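Local atomic coordinates of monomethylamine methyltransferase MtmB1 (Methanosarcina barkeri, PDB entry 1TV3), a protein that catalyses transfer of the methyl group of monomethylamine to the corrinoid cofactor of its partner protein MtmC, a step in methanogenesis from methylamine. Residues 230-235 / 256-261; 296-301 / 330-335; 154-159 / 197-202. All coordinates share one frame; numbering follows the deposited sequence.

Contact 1 (230-235 / 256-261); sequences VSQLNE and IMDEQM. With BG4 (5-(hydroxy-methyl-amino)-3-methyl-pyrrolidine-2-carboxylic acid), chain B.
Gln-232 and Asp-258 cross at about a right angle, their amide and carboxylate planes 56° apart. NE2 of Gln-232 meets OD2 of Asp-258 on its syn side at 2.7 Å, with the acceptor lying in the amide plane. Asp-258 CG, anti to the backbone N (chi1 169°), brings the carboxylate there. Helix 271-288 covers this pair, and its Thr-281 O also accepts from NE2, while His-294 and Ser-289 share the carboxylate. On the opposite face, Ser-231 OG donates to the anti side of Glu-259 OE2 at 2.7 Å. The other oxygen, Glu-259 OE1, accepts from N1 of the BG4 ring at 3.2 Å. These are neighbouring parallel strands of the TIM barrel: Ser-231 and Glu-259 face the ligand, whereas Val-230 and Asp-258 face the surrounding helices. Backbone bonds, among them Gln-232 N to Glu-259 O at 2.8 Å, hold the register. Beyond the strands, Asn-234 ND2 grips two acceptors close to its amide plane: Met-261 O at 2.7 Å, approached from above the carbonyl plane, and Glu-235 OE2 at 2.9 Å. A leucine here would probably leave Met-261 O without this donor and Glu-235 OE2 relying on Ile-263 N.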
loop_
_atom_site.group_PDB
_atom_site.type_symbol
_atom_site.label_atom_id
_atom_site.label_comp_id
_atom_site.label_asym_id
_atom_site.label_seq_id
_atom_site.Cartn_x
_atom_site.Cartn_y
_atom_site.Cartn_z
ATOM N N VAL A 230 8.717 1.731 -25.880
ATOM C CA VAL A 230 8.243 2.687 -26.869
ATOM C C VAL A 230 9.263 2.538 -27.999
ATOM O O VAL A 230 10.472 2.476 -27.752
ATOM C CB VAL A 230 8.207 4.134 -26.336
ATOM C CG1 VAL A 230 9.593 4.596 -25.924
ATOM C CG2 VAL A 230 7.620 5.045 -27.407
ATOM N N SER A 231 8.778 2.460 -29.234
ATOM C CA SER A 231 9.662 2.247 -30.375
ATOM C C SER A 231 9.835 3.386 -31.360
ATOM O O SER A 231 8.856 3.967 -31.832
ATOM C CB SER A 231 9.193 1.022 -31.169
ATOM O OG SER A 231 9.113 -0.128 -30.350
ATOM N N GLN A 232 11.089 3.686 -31.684
ATOM C CA GLN A 232 11.387 4.706 -32.680
ATOM C C GLN A 232 11.265 3.978 -34.021
ATOM O O GLN A 232 11.416 2.755 -34.078
ATOM C CB GLN A 232 12.814 5.225 -32.529
ATOM C CG GLN A 232 13.093 6.004 -31.261
ATOM C CD GLN A 232 14.448 6.674 -31.315
ATOM O OE1 GLN A 232 14.735 7.426 -32.248
ATOM N NE2 GLN A 232 15.294 6.406 -30.318
ATOM N N LEU A 233 10.997 4.718 -35.092
ATOM C CA LEU A 233 10.865 4.113 -36.416
ATOM C C LEU A 233 12.182 4.224 -37.196
ATOM O O LEU A 233 13.192 4.658 -36.643
ATOM C CB LEU A 233 9.714 4.783 -37.176
ATOM C CG LEU A 233 8.381 4.771 -36.413
ATOM C CD1 LEU A 233 7.295 5.459 -37.234
ATOM C CD2 LEU A 233 7.980 3.332 -36.110
ATOM N N ASN A 234 12.172 3.827 -38.468
ATOM C CA ASN A 234 13.379 3.867 -39.300
ATOM C C ASN A 234 13.307 4.886 -40.435
ATOM O O ASN A 234 12.414 4.796 -41.276
ATOM C CB ASN A 234 13.641 2.490 -39.917
ATOM C CG ASN A 234 13.878 1.416 -38.876
ATOM O OD1 ASN A 234 12.957 0.995 -38.176
ATOM N ND2 ASN A 234 15.124 0.969 -38.765
ATOM N N GLU A 235 14.217 5.860 -40.471
ATOM C CA GLU A 235 15.289 6.059 -39.488
ATOM C C GLU A 235 15.104 7.494 -38.981
ATOM O O GLU A 235 14.703 8.364 -39.757
ATOM C CB GLU A 235 16.661 5.934 -40.160
ATOM C CG GLU A 235 16.918 4.614 -40.879
ATOM C CD GLU A 235 17.059 3.434 -39.930
ATOM O OE1 GLU A 235 17.085 3.650 -38.698
ATOM O OE2 GLU A 235 17.152 2.289 -40.415
ATOM N N ILE A 256 11.334 3.997 -18.375
ATOM C CA ILE A 256 11.095 3.995 -19.814
ATOM C C ILE A 256 12.217 3.409 -20.663
ATOM O O ILE A 256 13.378 3.806 -20.546
ATOM C CB ILE A 256 10.816 5.437 -20.319
ATOM C CG1 ILE A 256 9.547 5.983 -19.655
ATOM C CG2 ILE A 256 10.688 5.448 -21.846
ATOM C CD1 ILE A 256 9.193 7.412 -20.065
ATOM N N MET A 257 11.861 2.456 -21.520
ATOM C CA MET A 257 12.831 1.850 -22.418
ATOM C C MET A 257 12.490 2.247 -23.848
ATOM O O MET A 257 11.468 1.825 -24.394
ATOM C CB MET A 257 12.822 0.321 -22.336
ATOM C CG MET A 257 13.813 -0.299 -23.327
ATOM S SD MET A 257 13.461 -2.000 -23.811
ATOM C CE MET A 257 12.168 -1.725 -25.020
ATOM N N ASP A 258 13.346 3.067 -24.444
ATOM C CA ASP A 258 13.157 3.505 -25.818
ATOM C C ASP A 258 13.941 2.545 -26.704
ATOM O O ASP A 258 15.107 2.265 -26.439
ATOM C CB ASP A 258 13.697 4.924 -25.989
ATOM C CG ASP A 258 13.785 5.344 -27.445
ATOM O OD1 ASP A 258 12.899 6.094 -27.910
ATOM O OD2 ASP A 258 14.745 4.915 -28.119
ATOM N N GLU A 259 13.299 2.032 -27.748
ATOM C CA GLU A 259 13.969 1.112 -28.663
ATOM C C GLU A 259 14.091 1.686 -30.076
ATOM O O GLU A 259 13.306 2.543 -30.485
ATOM C CB GLU A 259 13.201 -0.211 -28.770
ATOM C CG GLU A 259 12.700 -0.456 -30.189
ATOM C CD GLU A 259 12.182 -1.845 -30.430
ATOM O OE1 GLU A 259 12.925 -2.816 -30.181
ATOM O OE2 GLU A 259 11.026 -1.960 -30.884
ATOM N N GLN A 260 15.075 1.185 -30.817
ATOM C CA GLN A 260 15.289 1.568 -32.209
ATOM C C GLN A 260 16.180 0.499 -32.823
ATOM O O GLN A 260 17.220 0.145 -32.262
ATOM C CB GLN A 260 15.945 2.949 -32.325
ATOM C CG GLN A 260 15.611 3.679 -33.636
ATOM C CD GLN A 260 16.440 3.211 -34.832
ATOM O OE1 GLN A 260 15.936 3.121 -35.956
ATOM N NE2 GLN A 260 17.718 2.934 -34.597
ATOM N N MET A 261 15.753 -0.034 -33.962
ATOM C CA MET A 261 16.502 -1.075 -34.650
ATOM C C MET A 261 17.002 -0.566 -35.998
ATOM O O MET A 261 16.336 -0.736 -37.022
ATOM C CB MET A 261 15.613 -2.304 -34.859
ATOM C CG MET A 261 15.098 -2.933 -33.572
ATOM S SD MET A 261 14.137 -4.433 -33.888
ATOM C CE MET A 261 15.446 -5.649 -34.108
HETATM C C1 BG4 B . 12.701 -6.310 -26.206
HETATM C C2 BG4 B . 12.347 -6.281 -27.690
HETATM C C3 BG4 B . 11.310 -7.337 -28.051
HETATM C C4 BG4 B . 9.968 -6.587 -28.048
HETATM C C5 BG4 B . 10.279 -5.146 -28.454
HETATM C C6 BG4 B . 11.682 -7.825 -29.359
HETATM N N1 BG4 B . 11.756 -4.943 -28.143
HETATM O O1 BG4 B . 13.673 -6.984 -25.827
HETATM N N2 BG4 B . 9.508 -4.222 -27.668
HETATM O O2 BG4 B . 9.754 -4.026 -26.236
HETATM C C7 BG4 B . 9.560 -2.906 -28.288
HETATM O O HOH W 1 13.282 1.052 -35.187
#

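Contact 2 (296-301 / 330-335); sequences DGPVHI and SGNQYY. With BG4 (5-(hydroxy-methyl-amino)-3-methyl-pyrrolidine-2-carboxylic acid), chain B.
The carboxamide of Gln-333 points NE2 at Asp-296 O, 2.9 Å away and in the amide plane, while NE2 itself stands 49° out of the carbonyl plane of Asp-296. Its other end, OE1, lies in plane at the edge of the Tyr-335 ring and 3.4 Å from the methyl carbon C6 of BG4. Tyr-335 reaches the same methyl obliquely, with OH 3.2 Å from C6. Over one face of the peptide joining Asp-296 to Gly-297 sits OD1 of Asn-332, 3.1 Å from Asp-296 C; the ND2 end of this amide bonds to Asp-356. Strands 293-300 and 330-333, linked through helix 309-325, form a beta-alpha-beta unit of the TIM barrel and run parallel here. Asp-296 N donates to Gly-331 O at 2.8 Å, nearly straight, and Asp-296 O also takes a weak bond from Gln-333 N. With chi1 at 57°, CG of Gln-333 lies between its backbone N and carbonyl carbon, next to Gly-297 CA, and the chain runs on extended to bring NE2 to Asp-296 O. That nitrogen bonds to Glu-259 as well, while Asp-296 OD2 forms a salt bridge with Arg-361.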
loop_
_atom_site.group_PDB
_atom_site.type_symbol
_atom_site.label_atom_id
_atom_site.label_comp_id
_atom_site.label_asym_id
_atom_site.label_seq_id
_atom_site.Cartn_x
_atom_site.Cartn_y
_atom_site.Cartn_z
ATOM N N ASP A 296 18.877 -1.178 -28.330
ATOM C CA ASP A 296 19.330 -1.163 -29.723
ATOM C C ASP A 296 18.894 -2.472 -30.390
ATOM O O ASP A 296 18.201 -3.294 -29.778
ATOM C CB ASP A 296 20.859 -1.033 -29.765
ATOM C CG ASP A 296 21.397 -0.674 -31.149
ATOM O OD1 ASP A 296 20.625 -0.649 -32.129
ATOM O OD2 ASP A 296 22.614 -0.417 -31.250
ATOM N N GLY A 297 19.296 -2.663 -31.642
ATOM C CA GLY A 297 18.940 -3.876 -32.352
ATOM C C GLY A 297 19.217 -3.750 -33.838
ATOM O O GLY A 297 18.295 -3.855 -34.649
ATOM N N PRO A 298 20.480 -3.516 -34.231
ATOM C CA PRO A 298 20.812 -3.384 -35.654
ATOM C C PRO A 298 20.399 -4.667 -36.361
ATOM O O PRO A 298 20.728 -5.761 -35.904
ATOM C CB PRO A 298 22.329 -3.192 -35.645
ATOM C CG PRO A 298 22.598 -2.586 -34.284
ATOM C CD PRO A 298 21.690 -3.405 -33.399
ATOM N N VAL A 299 19.679 -4.539 -37.468
ATOM C CA VAL A 299 19.228 -5.716 -38.192
ATOM C C VAL A 299 19.620 -5.679 -39.670
ATOM O O VAL A 299 19.551 -4.637 -40.322
ATOM C CB VAL A 299 17.696 -5.875 -38.047
ATOM C CG1 VAL A 299 16.997 -4.619 -38.532
ATOM C CG2 VAL A 299 17.218 -7.096 -38.821
ATOM N N HIS A 300 20.041 -6.829 -40.184
ATOM C CA HIS A 300 20.461 -6.959 -41.575
ATOM C C HIS A 300 19.244 -6.888 -42.488
ATOM O O HIS A 300 18.297 -7.658 -42.325
ATOM C CB HIS A 300 21.191 -8.290 -41.770
ATOM C CG HIS A 300 21.977 -8.367 -43.040
ATOM N ND1 HIS A 300 21.384 -8.432 -44.282
ATOM C CD2 HIS A 300 23.313 -8.389 -43.258
ATOM C CE1 HIS A 300 22.321 -8.491 -45.211
ATOM N NE2 HIS A 300 23.500 -8.466 -44.616
ATOM N N ILE A 301 19.274 -5.970 -43.450
ATOM C CA ILE A 301 18.150 -5.791 -44.363
ATOM C C ILE A 301 17.704 -7.074 -45.053
ATOM O O ILE A 301 16.519 -7.257 -45.322
ATOM C CB ILE A 301 18.455 -4.719 -45.443
ATOM C CG1 ILE A 301 17.186 -4.437 -46.250
ATOM C CG2 ILE A 301 19.574 -5.190 -46.367
ATOM C CD1 ILE A 301 17.328 -3.316 -47.249
ATOM N N SER A 330 22.024 1.377 -21.727
ATOM C CA SER A 330 21.482 0.741 -22.921
ATOM C C SER A 330 21.520 -0.777 -22.918
ATOM O O SER A 330 22.129 -1.411 -22.050
ATOM C CB SER A 330 22.235 1.235 -24.159
ATOM O OG SER A 330 23.542 0.683 -24.190
ATOM N N GLY A 331 20.857 -1.345 -23.918
ATOM C CA GLY A 331 20.811 -2.784 -24.083
ATOM C C GLY A 331 20.705 -3.102 -25.559
ATOM O O GLY A 331 20.663 -2.191 -26.396
ATOM N N ASN A 332 20.665 -4.390 -25.885
ATOM C CA ASN A 332 20.544 -4.825 -27.272
ATOM C C ASN A 332 19.638 -6.059 -27.296
ATOM O O ASN A 332 19.629 -6.838 -26.338
ATOM C CB ASN A 332 21.934 -5.143 -27.849
ATOM C CG ASN A 332 21.940 -5.187 -29.371
ATOM O OD1 ASN A 332 20.998 -4.725 -30.020
ATOM N ND2 ASN A 332 23.006 -5.733 -29.946
ATOM N N GLN A 333 18.862 -6.217 -28.370
ATOM C CA GLN A 333 17.940 -7.346 -28.497
ATOM C C GLN A 333 18.473 -8.414 -29.450
ATOM O O GLN A 333 19.196 -8.110 -30.397
ATOM C CB GLN A 333 16.558 -6.855 -28.941
ATOM C CG GLN A 333 16.554 -6.074 -30.234
ATOM C CD GLN A 333 15.282 -5.272 -30.408
ATOM O OE1 GLN A 333 14.201 -5.829 -30.593
ATOM N NE2 GLN A 333 15.405 -3.952 -30.334
ATOM N N TYR A 334 18.087 -9.661 -29.195
ATOM C CA TYR A 334 18.575 -10.809 -29.952
ATOM C C TYR A 334 17.630 -11.468 -30.952
ATOM O O TYR A 334 16.598 -12.034 -30.574
ATOM C CB TYR A 334 19.073 -11.876 -28.963
ATOM C CG TYR A 334 20.276 -11.447 -28.151
ATOM C CD1 TYR A 334 20.262 -10.259 -27.415
ATOM C CD2 TYR A 334 21.447 -12.208 -28.153
ATOM C CE1 TYR A 334 21.386 -9.836 -26.711
ATOM C CE2 TYR A 334 22.579 -11.795 -27.453
ATOM C CZ TYR A 334 22.543 -10.605 -26.738
ATOM O OH TYR A 334 23.672 -10.167 -26.086
ATOM N N TYR A 335 18.008 -11.405 -32.226
ATOM C CA TYR A 335 17.231 -12.015 -33.303
ATOM C C TYR A 335 18.102 -12.938 -34.161
ATOM O O TYR A 335 18.643 -12.521 -35.187
ATOM C CB TYR A 335 16.607 -10.948 -34.206
ATOM C CG TYR A 335 15.300 -10.373 -33.705
ATOM C CD1 TYR A 335 15.276 -9.330 -32.772
ATOM C CD2 TYR A 335 14.083 -10.866 -34.176
ATOM C CE1 TYR A 335 14.067 -8.790 -32.324
ATOM C CE2 TYR A 335 12.874 -10.338 -33.736
ATOM C CZ TYR A 335 12.872 -9.301 -32.813
ATOM O OH TYR A 335 11.671 -8.780 -32.392
HETATM C C1 BG4 B . 12.701 -6.310 -26.206
HETATM C C2 BG4 B . 12.347 -6.281 -27.690
HETATM C C3 BG4 B . 11.310 -7.337 -28.051
HETATM C C4 BG4 B . 9.968 -6.587 -28.048
HETATM C C5 BG4 B . 10.279 -5.146 -28.454
HETATM C C6 BG4 B . 11.682 -7.825 -29.359
HETATM N N1 BG4 B . 11.756 -4.943 -28.143
HETATM O O1 BG4 B . 13.673 -6.984 -25.827
HETATM N N2 BG4 B . 9.508 -4.222 -27.668
HETATM O O2 BG4 B . 9.754 -4.026 -26.236
HETATM C C7 BG4 B . 9.560 -2.906 -28.288
#

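Contact 3 (154-159 / 197-202); sequences DTIVNG and PGMGVK. With BG4 (5-(hydroxy-methyl-amino)-3-methyl-pyrrolidine-2-carboxylic acid), chain B.
Ile-156 and Val-201 pack side by side where strands 155-161 and 201-203 run parallel, the two strands of a beta-alpha-beta unit of the TIM barrel connected through helix 174-193. The close-fitting part lies towards Lys-202. Ile-156 N donates to Gly-200 O at 2.9 Å, nearly straight and in the carbonyl plane, and Asn-158 N donates to Lys-202 O at 3.1 Å, also in the carbonyl plane but less straight. Val-201 brings its CA-H up to Ile-156 O and its CB to within 3.4 Å of Asn-158 OD1. The other end of that amide, ND2, is held by Glu-183 of helix 174-193, the helix that also covers Ile-156. At the opposite end the backbones stand further apart. Water 2 fits between them, donating to Asp-154 O and accepting from Gly-200 N, both at 2.9 Å, in place of a direct link. The CB of Asp-154, the partly exposed member of the contact, points away from 197-202, and its OD2 accepts from Val-126 N. Met-199 nevertheless spans this looser end: bent at its last torsion (chi3 78°), it lays CE against Asp-154 O and against CD1 of Ile-156, the latter at 3.7 Å. On the face carrying Val-157 and Lys-202, the lysine chain bends at chi2 and chi3 and brings CE against CG2 of Val-157. NZ is joined covalently to C1 of BG4, the linkage of a pyrrolysine residue, here in the form of an N-methylhydroxylamine adduct. CG2 of Val-157, anti to its backbone N, flanks the carbonyl oxygen of this linkage, BG4 O1. Lys-202 NZ also donates to O2, the hydroxylamine oxygen of BG4, across 2.8 Å.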
loop_
_atom_site.group_PDB
_atom_site.type_symbol
_atom_site.label_atom_id
_atom_site.label_comp_id
_atom_site.label_asym_id
_atom_site.label_seq_id
_atom_site.Cartn_x
_atom_site.Cartn_y
_atom_site.Cartn_z
ATOM N N ASP A 154 17.788 -12.432 -15.041
ATOM C CA ASP A 154 17.527 -11.423 -14.016
ATOM C C ASP A 154 16.127 -10.831 -14.138
ATOM O O ASP A 154 15.432 -10.645 -13.138
ATOM C CB ASP A 154 18.549 -10.289 -14.125
ATOM C CG ASP A 154 19.959 -10.744 -13.833
ATOM O OD1 ASP A 154 20.185 -11.275 -12.724
ATOM O OD2 ASP A 154 20.839 -10.570 -14.711
ATOM N N THR A 155 15.732 -10.515 -15.369
ATOM C CA THR A 155 14.419 -9.947 -15.647
ATOM C C THR A 155 13.826 -10.654 -16.860
ATOM O O THR A 155 14.520 -11.396 -17.558
ATOM C CB THR A 155 14.504 -8.433 -15.942
ATOM O OG1 THR A 155 15.249 -8.222 -17.148
ATOM C CG2 THR A 155 15.192 -7.697 -14.787
ATOM N N ILE A 156 12.542 -10.420 -17.110
ATOM C CA ILE A 156 11.852 -11.053 -18.226
ATOM C C ILE A 156 11.479 -10.078 -19.342
ATOM O O ILE A 156 11.080 -8.944 -19.071
ATOM C CB ILE A 156 10.517 -11.708 -17.760
ATOM C CG1 ILE A 156 10.764 -12.715 -16.625
ATOM C CG2 ILE A 156 9.819 -12.364 -18.949
ATOM C CD1 ILE A 156 11.582 -13.934 -17.022
ATOM N N VAL A 157 11.634 -10.506 -20.595
ATOM C CA VAL A 157 11.186 -9.686 -21.717
ATOM C C VAL A 157 9.981 -10.465 -22.250
ATOM O O VAL A 157 10.112 -11.594 -22.734
ATOM C CB VAL A 157 12.250 -9.496 -22.837
ATOM C CG1 VAL A 157 12.912 -10.812 -23.207
ATOM C CG2 VAL A 157 11.568 -8.880 -24.061
ATOM N N ASN A 158 8.807 -9.852 -22.138
ATOM C CA ASN A 158 7.549 -10.471 -22.536
ATOM C C ASN A 158 7.403 -10.988 -23.961
ATOM O O ASN A 158 7.960 -10.434 -24.912
ATOM C CB ASN A 158 6.387 -9.508 -22.271
ATOM C CG ASN A 158 6.312 -9.059 -20.826
ATOM O OD1 ASN A 158 7.106 -9.486 -19.980
ATOM N ND2 ASN A 158 5.349 -8.193 -20.532
ATOM N N GLY A 159 6.622 -12.056 -24.084
ATOM C CA GLY A 159 6.328 -12.627 -25.382
ATOM C C GLY A 159 4.969 -12.064 -25.774
ATOM O O GLY A 159 4.377 -11.292 -25.016
ATOM N N PRO A 197 8.666 -14.107 -7.457
ATOM C CA PRO A 197 7.498 -13.240 -7.648
ATOM C C PRO A 197 7.800 -11.797 -8.044
ATOM O O PRO A 197 6.997 -11.159 -8.725
ATOM C CB PRO A 197 6.792 -13.297 -6.289
ATOM C CG PRO A 197 7.275 -14.579 -5.679
ATOM C CD PRO A 197 8.723 -14.596 -6.069
ATOM N N GLY A 198 8.954 -11.290 -7.619
ATOM C CA GLY A 198 9.297 -9.910 -7.904
ATOM C C GLY A 198 10.145 -9.595 -9.121
ATOM O O GLY A 198 10.629 -8.468 -9.242
ATOM N N MET A 199 10.337 -10.558 -10.020
ATOM C CA MET A 199 11.133 -10.301 -11.214
ATOM C C MET A 199 10.522 -9.173 -12.044
ATOM O O MET A 199 9.305 -9.109 -12.234
ATOM C CB MET A 199 11.235 -11.555 -12.089
ATOM C CG MET A 199 12.112 -12.660 -11.527
ATOM S SD MET A 199 12.276 -14.037 -12.695
ATOM C CE MET A 199 13.492 -13.352 -13.851
ATOM N N GLY A 200 11.370 -8.277 -12.531
ATOM C CA GLY A 200 10.880 -7.194 -13.362
ATOM C C GLY A 200 10.665 -7.705 -14.779
ATOM O O GLY A 200 11.275 -8.697 -15.187
ATOM N N VAL A 201 9.788 -7.047 -15.529
ATOM C CA VAL A 201 9.528 -7.450 -16.903
ATOM C C VAL A 201 9.738 -6.270 -17.849
ATOM O O VAL A 201 10.073 -5.158 -17.422
ATOM C CB VAL A 201 8.080 -7.971 -17.085
ATOM C CG1 VAL A 201 7.792 -9.088 -16.084
ATOM C CG2 VAL A 201 7.087 -6.824 -16.927
ATOM N N LYS A 202 9.547 -6.528 -19.136
ATOM C CA LYS A 202 9.681 -5.498 -20.152
ATOM C C LYS A 202 8.559 -5.715 -21.154
ATOM O O LYS A 202 8.408 -6.806 -21.703
ATOM C CB LYS A 202 11.049 -5.583 -20.843
ATOM C CG LYS A 202 11.334 -4.405 -21.770
ATOM C CD LYS A 202 11.001 -4.705 -23.230
ATOM C CE LYS A 202 12.197 -5.359 -23.936
ATOM N NZ LYS A 202 12.021 -5.473 -25.416
HETATM C C1 BG4 B . 12.701 -6.310 -26.206
HETATM C C2 BG4 B . 12.347 -6.281 -27.690
HETATM C C3 BG4 B . 11.310 -7.337 -28.051
HETATM C C4 BG4 B . 9.968 -6.587 -28.048
HETATM C C5 BG4 B . 10.279 -5.146 -28.454
HETATM C C6 BG4 B . 11.682 -7.825 -29.359
HETATM N N1 BG4 B . 11.756 -4.943 -28.143
HETATM O O1 BG4 B . 13.673 -6.984 -25.827
HETATM N N2 BG4 B . 9.508 -4.222 -27.668
HETATM O O2 BG4 B . 9.754 -4.026 -26.236
HETATM C C7 BG4 B . 9.560 -2.906 -28.288
HETATM O O HOH W 2 14.121 -8.629 -11.559
#

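How the contacts relate
All three contacts belong to one parallel barrel sheet and converge on BG4, the pyrrolysine-derived group carried by contact 3. Contacts 1 and 2, with centres about 11 Å apart, touch directly: Glu-259 OE1 and Gln-333 NE2 lie 2.7 Å apart, a probable hydrogen bond that is likely to help hold the carboxylate beside the ligand ring. Contact 1 also meets contact 3, about 19 Å away between centres, where Met-257 SD packs 3.6 Å from Lys-202 CE. Contacts 2 and 3 do not touch, their nearest atoms being about 6 Å apart, yet BG4 reaches both. Ser-365 and Glu-205 add further hydrogen bonds to the group.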